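Side-chain contact in protein HRI1 (Saccharomyces cerevisiae, PDB 3RBY), which is of unknown function and non-essential but interacts with the protein HRR25: residues 132-135 with 136-139. Sequence-based numbering, arbitrary orientation.
Sequences PVDP and SRED
Asp-134 folds its carboxylate back over the next residues of the chain, where OD1 takes two donors from Ser-136. The backbone N of Ser-136 gives one bond, 2.8 Å to Asp-134 OD1, reaching the oxygen on its anti side, while the hydroxyl donates from the syn side, with Ser-136 OG 2.5 Å from the same Asp-134 OD1. Both donors lie somewhat out of the carboxylate plane. Asp-134 can reach because its CG stands anti to the backbone N (chi1 177°), and serine suits its place because its short side chain holds OG between the backbone N and the carbonyl carbon, on the same side as its own N-H. The Asp-134 OD1 to Ser-136 N bond closes an Asx turn, which is superimposed on a type I beta turn from Asp-134 to Arg-137, in the connection between strands 124-132 and 156-161. Pro-135 fits the second position of that turn, since its ring fixes phi near the required value (-68°) and no N-H is needed there. The turn is closed by Arg-137 N, 3.1 Å from Asp-134 O. A water donates to Asp-134 O and Asp-139 O, 2.6 Å from each, tying the next residues to the turn. Arg-137 lays its aliphatic part beside the aspartate, CG 3.6 Å from Asp-134 CG. Its chain then bends, leaving NH2 in a long salt bridge, 3.6 Å from Asp-134 OD2, with the guanidinium and carboxylate planes 65° apart. NH1 has its stronger partner, a salt bridge, in Asp-139 of the second subunit, and Asp-139 pairs in return with Arg-137 of that subunit.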
loop_
_atom_site.group_PDB
_atom_site.type_symbol
_atom_site.label_atom_id
_atom_site.label_comp_id
_atom_site.label_asym_id
_atom_site.label_seq_id
_atom_site.Cartn_x
_atom_site.Cartn_y
_atom_site.Cartn_z
ATOM N N PRO A 132 -2.311 -1.212 6.697
ATOM C CA PRO A 132 -1.815 -0.836 8.025
ATOM C C PRO A 132 -0.421 -0.268 7.876
ATOM O O PRO A 132 0.423 -0.807 7.133
ATOM C CB PRO A 132 -1.749 -2.175 8.784
ATOM C CG PRO A 132 -2.659 -3.112 7.994
ATOM C CD PRO A 132 -2.549 -2.662 6.566
ATOM N N VAL A 133 -0.172 0.798 8.616
ATOM C CA VAL A 133 1.042 1.568 8.478
ATOM C C VAL A 133 1.624 1.784 9.895
ATOM O O VAL A 133 0.909 1.621 10.896
ATOM C CB VAL A 133 0.684 2.856 7.674
ATOM C CG1 VAL A 133 0.789 4.119 8.497
ATOM C CG2 VAL A 133 1.481 2.936 6.376
ATOM N N ASP A 134 2.910 2.106 9.996
ATOM C CA ASP A 134 3.567 2.191 11.305
ATOM C C ASP A 134 3.528 3.628 11.804
ATOM O O ASP A 134 4.254 4.492 11.290
ATOM C CB ASP A 134 5.012 1.694 11.229
ATOM C CG ASP A 134 5.763 1.836 12.559
ATOM O OD1 ASP A 134 5.293 2.586 13.442
ATOM O OD2 ASP A 134 6.834 1.205 12.716
ATOM N N PRO A 135 2.673 3.889 12.807
ATOM C CA PRO A 135 2.379 5.255 13.263
ATOM C C PRO A 135 3.554 5.922 13.940
ATOM O O PRO A 135 3.535 7.137 14.133
ATOM C CB PRO A 135 1.227 5.062 14.269
ATOM C CG PRO A 135 1.283 3.629 14.664
ATOM C CD PRO A 135 1.803 2.891 13.456
ATOM N N SER A 136 4.560 5.141 14.303
ATOM C CA SER A 136 5.725 5.709 14.964
ATOM C C SER A 136 6.753 6.271 13.976
ATOM O O SER A 136 7.781 6.785 14.408
ATOM C CB SER A 136 6.366 4.699 15.910
ATOM O OG SER A 136 6.775 3.532 15.220
ATOM N N ARG A 137 6.464 6.195 12.669
ATOM C CA ARG A 137 7.331 6.781 11.630
ATOM C C ARG A 137 6.737 8.054 11.052
ATOM O O ARG A 137 5.508 8.188 10.977
ATOM C CB ARG A 137 7.520 5.797 10.478
ATOM C CG ARG A 137 7.732 4.388 10.960
ATOM C CD ARG A 137 9.023 4.312 11.728
ATOM N NE ARG A 137 10.104 3.853 10.867
ATOM C CZ ARG A 137 10.683 2.657 10.980
ATOM N NH1 ARG A 137 11.648 2.315 10.136
ATOM N NH2 ARG A 137 10.307 1.806 11.943
ATOM N N GLU A 138 7.595 8.978 10.615
ATOM C CA GLU A 138 7.103 10.181 9.929
ATOM C C GLU A 138 6.766 9.935 8.448
ATOM O O GLU A 138 6.034 10.713 7.832
ATOM C CB GLU A 138 8.063 11.359 10.094
ATOM C CG GLU A 138 9.232 11.402 9.114
ATOM C CD GLU A 138 10.146 12.599 9.369
ATOM O OE1 GLU A 138 10.987 12.907 8.499
ATOM O OE2 GLU A 138 10.029 13.228 10.448
ATOM N N ASP A 139 7.284 8.848 7.885
ATOM C CA ASP A 139 6.874 8.407 6.554
ATOM C C ASP A 139 5.762 7.349 6.649
ATOM O O ASP A 139 5.489 6.798 7.719
ATOM C CB ASP A 139 8.078 7.822 5.819
ATOM C CG ASP A 139 9.120 8.864 5.496
ATOM O OD1 ASP A 139 8.780 9.851 4.799
ATOM O OD2 ASP A 139 10.270 8.700 5.947
HETATM O O HOH W 1 3.949 5.006 8.780
#